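Local coordinates for protein decaprenyl diphosphate synthase (Rhodobacter capsulatus, PDB 3MZV) that probably catalyses magnesium-dependent elongation of farnesyl diphosphate with isopentenyl diphosphate units, making the long all-trans prenyl diphosphate that supplies the side chain of isoprenoid quinones, at residues Y208-V219 with T294-A305; E258-R266 with D277-H288. All coordinates share one frame; numbering follows the deposited sequence.

Contact 1. Residues Y208-V219 with T294-A305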
loop_
_atom_site.group_PDB
_atom_site.type_symbol
_atom_site.label_atom_id
_atom_site.label_comp_id
_atom_site.label_asym_id
_atom_site.label_seq_id
_atom_site.Cartn_x
_atom_site.Cartn_y
_atom_site.Cartn_z
ATOM N N TYR B 208 17.696 10.381 17.169
ATOM C CA TYR B 208 18.039 11.476 16.252
ATOM C C TYR B 208 16.996 11.651 15.181
ATOM O O TYR B 208 16.482 12.752 14.966
ATOM C CB TYR B 208 19.421 11.318 15.617
ATOM C CG TYR B 208 19.706 12.337 14.532
ATOM C CD1 TYR B 208 20.099 13.651 14.849
ATOM C CD2 TYR B 208 19.531 12.022 13.194
ATOM C CE1 TYR B 208 20.361 14.616 13.840
ATOM C CE2 TYR B 208 19.777 12.972 12.184
ATOM C CZ TYR B 208 20.187 14.245 12.504
ATOM O OH TYR B 208 20.410 15.122 11.479
ATOM N N GLY B 209 16.663 10.559 14.501
ATOM C CA GLY B 209 15.737 10.636 13.430
ATOM C C GLY B 209 14.344 11.021 13.882
ATOM O O GLY B 209 13.695 11.815 13.231
ATOM N N ASP B 210 13.883 10.439 14.986
ATOM C CA ASP B 210 12.570 10.746 15.560
ATOM C C ASP B 210 12.451 12.241 15.871
ATOM O O ASP B 210 11.522 12.888 15.455
ATOM C CB ASP B 210 12.372 9.920 16.851
ATOM C CG ASP B 210 11.098 10.249 17.600
ATOM O OD1 ASP B 210 9.976 9.986 17.094
ATOM O OD2 ASP B 210 11.222 10.761 18.737
ATOM N N ALA B 211 13.422 12.776 16.594
ATOM C CA ALA B 211 13.431 14.214 16.925
ATOM C C ALA B 211 13.497 15.121 15.676
ATOM O O ALA B 211 12.833 16.155 15.574
ATOM C CB ALA B 211 14.608 14.524 17.901
ATOM N N LEU B 212 14.360 14.795 14.736
ATOM C CA LEU B 212 14.476 15.607 13.541
ATOM C C LEU B 212 13.167 15.607 12.771
ATOM O O LEU B 212 12.811 16.628 12.169
ATOM C CB LEU B 212 15.632 15.120 12.643
ATOM C CG LEU B 212 16.117 15.932 11.441
ATOM C CD1 LEU B 212 16.946 17.088 11.889
ATOM C CD2 LEU B 212 16.923 14.972 10.522
ATOM N N GLY B 213 12.519 14.447 12.673
ATOM C CA GLY B 213 11.274 14.336 11.906
ATOM C C GLY B 213 10.139 15.117 12.564
ATOM O O GLY B 213 9.382 15.812 11.883
ATOM N N ILE B 214 10.063 15.022 13.898
ATOM C CA ILE B 214 9.160 15.846 14.666
ATOM C C ILE B 214 9.419 17.344 14.388
ATOM O O ILE B 214 8.492 18.032 13.991
ATOM C CB ILE B 214 9.220 15.550 16.136
ATOM C CG1 ILE B 214 8.625 14.198 16.419
ATOM C CG2 ILE B 214 8.414 16.666 16.937
ATOM C CD1 ILE B 214 9.001 13.640 17.751
ATOM N N ALA B 215 10.659 17.801 14.498
ATOM C CA ALA B 215 11.013 19.181 14.175
ATOM C C ALA B 215 10.599 19.538 12.791
ATOM O O ALA B 215 10.064 20.601 12.547
ATOM C CB ALA B 215 12.558 19.450 14.363
ATOM N N PHE B 216 10.818 18.617 11.862
ATOM C CA PHE B 216 10.570 18.897 10.473
ATOM C C PHE B 216 9.080 19.207 10.223
ATOM O O PHE B 216 8.735 20.160 9.554
ATOM C CB PHE B 216 11.002 17.631 9.709
ATOM C CG PHE B 216 10.909 17.733 8.244
ATOM C CD1 PHE B 216 11.997 18.165 7.509
ATOM C CD2 PHE B 216 9.762 17.283 7.581
ATOM C CE1 PHE B 216 11.934 18.196 6.105
ATOM C CE2 PHE B 216 9.686 17.320 6.173
ATOM C CZ PHE B 216 10.766 17.760 5.442
ATOM N N GLN B 217 8.206 18.410 10.801
ATOM C CA GLN B 217 6.771 18.609 10.653
ATOM C C GLN B 217 6.299 19.871 11.398
ATOM O O GLN B 217 5.477 20.592 10.885
ATOM C CB GLN B 217 5.976 17.448 11.158
ATOM C CG GLN B 217 4.497 17.603 10.893
ATOM C CD GLN B 217 4.184 17.674 9.428
ATOM O OE1 GLN B 217 3.567 18.633 8.930
ATOM N NE2 GLN B 217 4.648 16.680 8.713
ATOM N N ILE B 218 6.779 20.088 12.618
ATOM C CA ILE B 218 6.413 21.310 13.328
ATOM C C ILE B 218 6.799 22.544 12.541
ATOM O O ILE B 218 6.001 23.495 12.441
ATOM C CB ILE B 218 7.027 21.369 14.780
ATOM C CG1 ILE B 218 6.527 20.195 15.611
ATOM C CG2 ILE B 218 6.650 22.746 15.419
ATOM C CD1 ILE B 218 7.138 20.023 17.066
ATOM N N VAL B 219 7.972 22.539 11.917
ATOM C CA VAL B 219 8.388 23.661 11.063
ATOM C C VAL B 219 7.379 23.878 9.901
ATOM O O VAL B 219 6.943 24.958 9.662
ATOM C CB VAL B 219 9.823 23.511 10.489
ATOM C CG1 VAL B 219 10.085 24.492 9.302
ATOM C CG2 VAL B 219 10.858 23.773 11.580
ATOM N N THR B 294 5.112 27.548 19.067
ATOM C CA THR B 294 5.342 26.435 18.133
ATOM C C THR B 294 6.778 26.490 17.631
ATOM O O THR B 294 7.397 25.463 17.483
ATOM C CB THR B 294 4.322 26.512 16.978
ATOM O OG1 THR B 294 3.000 26.481 17.536
ATOM C CG2 THR B 294 4.532 25.391 15.947
ATOM N N ARG B 295 7.299 27.682 17.375
ATOM C CA ARG B 295 8.705 27.854 17.005
ATOM C C ARG B 295 9.611 27.216 18.062
ATOM O O ARG B 295 10.517 26.444 17.750
ATOM C CB ARG B 295 9.039 29.318 16.812
ATOM C CG ARG B 295 10.377 29.547 16.167
ATOM C CD ARG B 295 10.679 31.007 16.109
ATOM N NE ARG B 295 11.334 31.445 17.339
ATOM C CZ ARG B 295 12.628 31.286 17.618
ATOM N NH1 ARG B 295 13.100 31.746 18.762
ATOM N NH2 ARG B 295 13.471 30.701 16.764
ATOM N N LEU B 296 9.383 27.561 19.335
ATOM C CA LEU B 296 10.118 26.944 20.425
ATOM C C LEU B 296 10.032 25.425 20.456
ATOM O O LEU B 296 11.019 24.775 20.737
ATOM C CB LEU B 296 9.658 27.486 21.802
ATOM C CG LEU B 296 9.954 28.954 22.111
ATOM C CD1 LEU B 296 9.507 29.255 23.562
ATOM C CD2 LEU B 296 11.384 29.251 21.938
ATOM N N ALA B 297 8.858 24.846 20.189
ATOM C CA ALA B 297 8.693 23.391 20.209
ATOM C C ALA B 297 9.615 22.789 19.143
ATOM O O ALA B 297 10.359 21.832 19.404
ATOM C CB ALA B 297 7.230 22.990 19.926
ATOM N N ALA B 298 9.596 23.396 17.959
ATOM C CA ALA B 298 10.461 22.932 16.850
ATOM C C ALA B 298 11.956 23.002 17.171
ATOM O O ALA B 298 12.683 22.031 16.942
ATOM C CB ALA B 298 10.140 23.731 15.561
ATOM N N ILE B 299 12.435 24.143 17.674
ATOM C CA ILE B 299 13.847 24.274 17.936
ATOM C C ILE B 299 14.247 23.401 19.152
ATOM O O ILE B 299 15.356 22.851 19.190
ATOM C CB ILE B 299 14.335 25.722 17.988
ATOM C CG1 ILE B 299 13.817 26.427 19.241
ATOM C CG2 ILE B 299 13.959 26.491 16.687
ATOM C CD1 ILE B 299 14.363 27.859 19.409
ATOM N N GLY B 300 13.307 23.171 20.062
ATOM C CA GLY B 300 13.501 22.246 21.188
ATOM C C GLY B 300 13.752 20.816 20.719
ATOM O O GLY B 300 14.664 20.134 21.212
ATOM N N TRP B 301 12.956 20.373 19.735
ATOM C CA TRP B 301 13.117 19.033 19.197
ATOM C C TRP B 301 14.484 18.914 18.506
ATOM O O TRP B 301 15.072 17.842 18.543
ATOM C CB TRP B 301 11.916 18.641 18.285
ATOM C CG TRP B 301 10.764 18.102 19.114
ATOM C CD1 TRP B 301 9.562 18.716 19.416
ATOM C CD2 TRP B 301 10.734 16.849 19.766
ATOM N NE1 TRP B 301 8.795 17.892 20.210
ATOM C CE2 TRP B 301 9.499 16.757 20.466
ATOM C CE3 TRP B 301 11.651 15.799 19.872
ATOM C CZ2 TRP B 301 9.132 15.617 21.206
ATOM C CZ3 TRP B 301 11.291 14.690 20.621
ATOM C CH2 TRP B 301 10.044 14.610 21.272
ATOM N N THR B 302 14.995 19.990 17.895
ATOM C CA THR B 302 16.330 19.903 17.269
ATOM C C THR B 302 17.397 19.795 18.353
ATOM O O THR B 302 18.422 19.159 18.151
ATOM C CB THR B 302 16.661 21.051 16.323
ATOM O OG1 THR B 302 16.739 22.255 17.056
ATOM C CG2 THR B 302 15.642 21.161 15.171
ATOM N N ASP B 303 17.168 20.398 19.525
ATOM C CA ASP B 303 18.070 20.167 20.666
ATOM C C ASP B 303 18.110 18.710 21.061
ATOM O O ASP B 303 19.177 18.152 21.290
ATOM C CB ASP B 303 17.656 20.955 21.901
ATOM C CG ASP B 303 18.624 20.770 23.065
ATOM O OD1 ASP B 303 19.774 21.197 22.933
ATOM O OD2 ASP B 303 18.210 20.234 24.127
ATOM N N THR B 304 16.937 18.107 21.194
ATOM C CA THR B 304 16.839 16.716 21.503
ATOM C C THR B 304 17.553 15.877 20.429
ATOM O O THR B 304 18.237 14.953 20.763
ATOM C CB THR B 304 15.364 16.277 21.659
ATOM O OG1 THR B 304 14.763 17.073 22.695
ATOM C CG2 THR B 304 15.271 14.813 22.049
ATOM N N ALA B 305 17.407 16.214 19.162
ATOM C CA ALA B 305 18.063 15.481 18.087
ATOM C C ALA B 305 19.563 15.575 18.218
ATOM O O ALA B 305 20.272 14.562 18.185
ATOM C CB ALA B 305 17.617 16.019 16.732
#

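Contact 2. Residues E258-R266 with D277-H288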
loop_
_atom_site.group_PDB
_atom_site.type_symbol
_atom_site.label_atom_id
_atom_site.label_comp_id
_atom_site.label_asym_id
_atom_site.label_seq_id
_atom_site.Cartn_x
_atom_site.Cartn_y
_atom_site.Cartn_z
ATOM N N GLU B 258 -14.717 32.311 26.130
ATOM C CA GLU B 258 -15.978 31.872 25.554
ATOM C C GLU B 258 -16.147 32.398 24.120
ATOM O O GLU B 258 -16.525 31.665 23.242
ATOM C CB GLU B 258 -17.096 32.386 26.472
ATOM C CG GLU B 258 -18.499 31.972 26.222
ATOM C CD GLU B 258 -19.476 32.768 27.162
ATOM O OE1 GLU B 258 -19.194 32.901 28.384
ATOM O OE2 GLU B 258 -20.509 33.290 26.676
ATOM N N ALA B 259 -15.918 33.691 23.888
ATOM C CA ALA B 259 -16.140 34.236 22.514
ATOM C C ALA B 259 -15.116 33.715 21.502
ATOM O O ALA B 259 -15.445 33.487 20.329
ATOM C CB ALA B 259 -16.145 35.765 22.538
ATOM N N GLU B 260 -13.861 33.563 21.928
ATOM C CA GLU B 260 -12.836 32.991 21.041
ATOM C C GLU B 260 -13.126 31.570 20.673
ATOM O O GLU B 260 -12.917 31.186 19.520
ATOM C CB GLU B 260 -11.414 33.109 21.599
ATOM C CG GLU B 260 -10.903 34.518 21.677
ATOM C CD GLU B 260 -9.448 34.680 22.306
ATOM O OE1 GLU B 260 -8.776 33.696 22.566
ATOM O OE2 GLU B 260 -9.001 35.839 22.536
ATOM N N ARG B 261 -13.610 30.793 21.645
ATOM C CA ARG B 261 -13.975 29.405 21.410
ATOM C C ARG B 261 -15.052 29.331 20.349
ATOM O O ARG B 261 -15.012 28.450 19.497
ATOM C CB ARG B 261 -14.449 28.756 22.703
ATOM C CG ARG B 261 -14.385 27.266 22.724
ATOM C CD ARG B 261 -14.567 26.698 24.181
ATOM N NE ARG B 261 -14.126 27.616 25.247
ATOM C CZ ARG B 261 -14.925 28.239 26.135
ATOM N NH1 ARG B 261 -16.247 28.055 26.154
ATOM N NH2 ARG B 261 -14.386 29.053 27.047
ATOM N N ALA B 262 -16.027 30.243 20.393
ATOM C CA ALA B 262 -17.052 30.304 19.364
ATOM C C ALA B 262 -16.462 30.552 17.964
ATOM O O ALA B 262 -16.916 29.965 16.986
ATOM C CB ALA B 262 -18.164 31.345 19.716
ATOM N N PHE B 263 -15.463 31.416 17.865
ATOM C CA PHE B 263 -14.745 31.596 16.598
ATOM C C PHE B 263 -14.099 30.291 16.139
ATOM O O PHE B 263 -14.291 29.869 15.004
ATOM C CB PHE B 263 -13.638 32.623 16.734
ATOM C CG PHE B 263 -12.677 32.637 15.584
ATOM C CD1 PHE B 263 -13.049 33.197 14.366
ATOM C CD2 PHE B 263 -11.460 32.014 15.680
ATOM C CE1 PHE B 263 -12.180 33.188 13.299
ATOM C CE2 PHE B 263 -10.562 32.023 14.612
ATOM C CZ PHE B 263 -10.933 32.614 13.413
ATOM N N TRP B 264 -13.345 29.662 17.017
ATOM C CA TRP B 264 -12.702 28.382 16.669
ATOM C C TRP B 264 -13.734 27.308 16.314
ATOM O O TRP B 264 -13.533 26.526 15.374
ATOM C CB TRP B 264 -11.767 27.873 17.775
ATOM C CG TRP B 264 -10.591 28.757 17.960
ATOM C CD1 TRP B 264 -10.310 29.474 19.051
ATOM C CD2 TRP B 264 -9.526 29.014 17.019
ATOM N NE1 TRP B 264 -9.167 30.205 18.872
ATOM C CE2 TRP B 264 -8.642 29.919 17.641
ATOM C CE3 TRP B 264 -9.226 28.550 15.722
ATOM C CZ2 TRP B 264 -7.500 30.389 17.021
ATOM C CZ3 TRP B 264 -8.092 28.996 15.107
ATOM C CH2 TRP B 264 -7.238 29.939 15.737
ATOM N N LYS B 265 -14.844 27.278 17.034
ATOM C CA LYS B 265 -15.918 26.347 16.751
ATOM C C LYS B 265 -16.473 26.543 15.323
ATOM O O LYS B 265 -16.658 25.557 14.551
ATOM C CB LYS B 265 -17.026 26.536 17.772
ATOM C CG LYS B 265 -17.795 25.313 18.148
ATOM C CD LYS B 265 -18.741 25.571 19.383
ATOM C CE LYS B 265 -17.937 25.856 20.711
ATOM N NZ LYS B 265 -17.862 24.651 21.645
ATOM N N ARG B 266 -16.714 27.809 14.985
ATOM C CA ARG B 266 -17.201 28.209 13.682
ATOM C C ARG B 266 -16.281 27.749 12.571
ATOM O O ARG B 266 -16.717 27.019 11.682
ATOM C CB ARG B 266 -17.408 29.745 13.592
ATOM C CG ARG B 266 -17.883 30.228 12.249
ATOM C CD ARG B 266 -18.377 31.647 12.286
ATOM N NE ARG B 266 -17.282 32.609 12.445
ATOM C CZ ARG B 266 -16.462 32.992 11.472
ATOM N NH1 ARG B 266 -15.536 33.904 11.721
ATOM N NH2 ARG B 266 -16.578 32.479 10.233
ATOM N N ASP B 277 -10.993 35.125 7.691
ATOM C CA ASP B 277 -10.930 34.211 8.832
ATOM C C ASP B 277 -9.529 33.632 9.104
ATOM O O ASP B 277 -9.118 33.508 10.266
ATOM C CB ASP B 277 -11.972 33.107 8.709
ATOM C CG ASP B 277 -13.344 33.556 9.139
ATOM O OD1 ASP B 277 -13.472 34.584 9.850
ATOM O OD2 ASP B 277 -14.302 32.824 8.839
ATOM N N LEU B 278 -8.765 33.298 8.068
ATOM C CA LEU B 278 -7.364 32.945 8.309
ATOM C C LEU B 278 -6.592 34.039 9.063
ATOM O O LEU B 278 -5.846 33.749 10.013
ATOM C CB LEU B 278 -6.626 32.578 7.005
ATOM C CG LEU B 278 -5.120 32.316 7.099
ATOM C CD1 LEU B 278 -4.785 31.161 8.053
ATOM C CD2 LEU B 278 -4.551 32.006 5.690
ATOM N N GLU B 279 -6.756 35.272 8.636
ATOM C CA GLU B 279 -6.059 36.392 9.281
ATOM C C GLU B 279 -6.555 36.591 10.704
ATOM O O GLU B 279 -5.759 36.869 11.590
ATOM C CB GLU B 279 -6.158 37.663 8.472
ATOM C CG GLU B 279 -5.505 37.496 7.057
ATOM C CD GLU B 279 -6.440 36.917 5.961
ATOM O OE1 GLU B 279 -7.392 36.140 6.226
ATOM O OE2 GLU B 279 -6.193 37.253 4.776
ATOM N N HIS B 280 -7.857 36.392 10.919
ATOM C CA HIS B 280 -8.402 36.448 12.279
ATOM C C HIS B 280 -7.777 35.367 13.118
ATOM O O HIS B 280 -7.458 35.604 14.270
ATOM C CB HIS B 280 -9.920 36.292 12.296
ATOM C CG HIS B 280 -10.658 37.458 11.716
ATOM N ND1 HIS B 280 -10.458 38.751 12.147
ATOM C CD2 HIS B 280 -11.628 37.521 10.772
ATOM C CE1 HIS B 280 -11.244 39.568 11.471
ATOM N NE2 HIS B 280 -11.971 38.851 10.633
ATOM N N ALA B 281 -7.597 34.171 12.563
ATOM C CA ALA B 281 -7.030 33.064 13.335
ATOM C C ALA B 281 -5.587 33.402 13.716
ATOM O O ALA B 281 -5.158 33.192 14.859
ATOM C CB ALA B 281 -7.094 31.748 12.534
ATOM N N MET B 282 -4.842 33.906 12.740
ATOM C CA MET B 282 -3.459 34.327 12.957
ATOM C C MET B 282 -3.381 35.412 14.057
ATOM O O MET B 282 -2.475 35.391 14.875
ATOM C CB MET B 282 -2.824 34.852 11.631
ATOM C CG MET B 282 -2.445 33.720 10.645
ATOM S SD MET B 282 -2.202 34.311 8.893
ATOM C CE MET B 282 -1.860 32.746 8.204
ATOM N N ALA B 283 -4.347 36.318 14.100
ATOM C CA ALA B 283 -4.365 37.365 15.111
ATOM C C ALA B 283 -4.552 36.766 16.509
ATOM O O ALA B 283 -3.882 37.209 17.461
ATOM C CB ALA B 283 -5.427 38.403 14.826
ATOM N N LEU B 284 -5.404 35.749 16.635
ATOM C CA LEU B 284 -5.561 35.088 17.936
ATOM C C LEU B 284 -4.297 34.331 18.350
ATOM O O LEU B 284 -3.895 34.322 19.536
ATOM C CB LEU B 284 -6.757 34.124 17.959
ATOM C CG LEU B 284 -8.149 34.803 17.848
ATOM C CD1 LEU B 284 -9.253 33.769 17.968
ATOM C CD2 LEU B 284 -8.294 35.960 18.949
ATOM N N MET B 285 -3.674 33.656 17.371
ATOM C CA MET B 285 -2.444 32.973 17.616
ATOM C C MET B 285 -1.378 33.924 18.160
ATOM O O MET B 285 -0.730 33.608 19.174
ATOM C CB MET B 285 -1.971 32.247 16.349
ATOM C CG MET B 285 -2.874 31.177 15.891
ATOM S SD MET B 285 -2.296 30.410 14.254
ATOM C CE MET B 285 -3.459 29.077 14.321
ATOM N N THR B 286 -1.235 35.081 17.520
ATOM C CA THR B 286 -0.263 36.077 17.896
ATOM C C THR B 286 -0.546 36.640 19.306
ATOM O O THR B 286 0.339 36.692 20.146
ATOM C CB THR B 286 -0.198 37.228 16.862
ATOM O OG1 THR B 286 0.291 36.698 15.625
ATOM C CG2 THR B 286 0.777 38.320 17.322
ATOM N N LYS B 287 -1.794 36.988 19.565
ATOM C CA LYS B 287 -2.225 37.441 20.915
ATOM C C LYS B 287 -1.815 36.470 22.002
ATOM O O LYS B 287 -1.296 36.887 23.028
ATOM C CB LYS B 287 -3.759 37.629 20.894
ATOM C CG LYS B 287 -4.512 37.860 22.225
ATOM C CD LYS B 287 -6.029 37.917 21.901
ATOM C CE LYS B 287 -6.845 38.439 23.055
ATOM N NZ LYS B 287 -7.472 37.324 23.764
ATOM N N HIS B 288 -2.017 35.170 21.757
ATOM C CA HIS B 288 -1.711 34.100 22.713
ATOM C C HIS B 288 -0.285 33.510 22.677
ATOM O O HIS B 288 0.034 32.613 23.445
ATOM C CB HIS B 288 -2.738 32.981 22.549
ATOM C CG HIS B 288 -4.101 33.367 22.985
ATOM N ND1 HIS B 288 -4.354 33.875 24.249
ATOM C CD2 HIS B 288 -5.299 33.307 22.348
ATOM C CE1 HIS B 288 -5.648 34.116 24.362
ATOM N NE2 HIS B 288 -6.245 33.773 23.228
#

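Contact 1. Residues Y208-V219 with T294-A305
Trp301 is the largest bump in this interface, and the hollow it fills is formed by Ala211, Ile214, Ala215 and Ile218, a knob set into a hole. CG2 of Ile214 lies over one face of the Trp301 indole, 3.4 Å from the centroid of the five-membered ring and only 7° off its normal, a clear CH-pi contact. The other end of the same isoleucine extends along the six-membered ring, Ile214 CD1 reaching Trp301 CH2 at 3.8 Å. At the indole edge, Ala211 CB meets Trp301 CE3 at 3.8 Å. Trp301 CG stands anti to the carbonyl carbon (chi1 -84°), which sets one face of the indole under Ile214 CG2 and its edge at Ala211. Ile218 answers from the opposite helix as a second knob, among Thr294, Ala297, Ala298 and Trp301. Its two ends part: Ile218 CD1 turns to Trp301 CD1 at 3.6 Å, while Ile218 CG2 presses on Thr294 CG2 at 3.4 Å, tighter than usual for two carbons. Between and beside these knobs small residues let the helices close up. Ala211 CB rests 3.6 Å from Ala305 CB, and Ala215 CB sits 3.6 Å from Thr302 CG2; the Thr302 hydroxyl is turned back to its own helix, donating to Ile299 O. No hydrogen bond crosses the seam. On one flank Arg177 of helix 169-194 touches Trp301 and forms a salt bridge with Asp210. With axes 7.8 Å apart at 166°, the pair recalls the close, alanine-lined antiparallel packing of an Alacoil. It belongs to the all-helical fold of the FPP/GGPP synthases, in which helix 199-224 carries at its C-terminal end the family's second aspartate-rich motif, including Asp221.

Contact 2. Residues E258-R266 with D277-H288
From Glu260 facing Leu284 to Trp264 facing Ala281, helices 258-266 and 277-287 run roughly antiparallel at 140°, their axes 11.4 Å apart at closest approach, a spacing wide enough for large side chains. Phe263 is the knob, seated among Asp277, His280, Ala281 and Leu284. The edge of its ring meets the backbone, with Phe263 CZ 3.7 Å from Asp277 O, while Phe263 CD2 packs on Leu284 CD1 at 3.6 Å. Trp264 backs this knob within its own helix: Phe263 CD2 lies over the centre of one indole face. The far end of the indole then reaches across, Trp264 CH2 lying 3.7 Å from Ala281 CB. Polar groups close both ends of this apolar patch. At one end Arg266 grips Asp277 end-on, one nitrogen to each oxygen: Arg266 NH1 bonds Asp277 OD1 at 2.9 Å, and NH2 bonds OD2 at 2.7 Å. A bend at chi3 (72°) brings the otherwise extended chain round to this carboxylate; the two flat groups are turned well away from coplanar, and both oxygens are met on their syn side. Asp277 OD2 also accepts from Gln274 N, so that oxygen has a second donor. A leucine in place of Arg266 would probably leave the Asp277 carboxylate without its charged mate and freer to turn. At the other end His288 NE2 donates almost straight (169°) to the syn lone pair of Glu260 OE1, 2.6 Å away and in the imidazole plane. Lys287 NZ forms a salt bridge with Glu260 OE2, though its modelled length is too short to be read closely. Helix 247-254 touches Trp264 and Met285. The two consecutive helices form a helical hairpin docked on the margin of the polyprenyl synthase fold, its apolar centre bracketed by ion pairs.

How the contacts relate
Traced from the N terminus, the first of these segments reached is 208-219, within helix 199-224, after which the chain leaves the central bundle. Helix 247-254 leads to 258-266, and a short excursion brings 277-288 back against it: contact 2 thus closes a small hairpin, with ten residues between its segments. Helix 290-308 follows directly and returns to the body, where 294-305 pairs with 208-219 and contact 1 closes the longer loop of 74 intervening residues. The short loop lies wholly within the long one, so the two nest without crossing. The centres of contacts 1 and 2 are about 26 Å apart, and the contacts do not touch; contact 1 is buried in the body of the fold, contact 2 lies at the periphery.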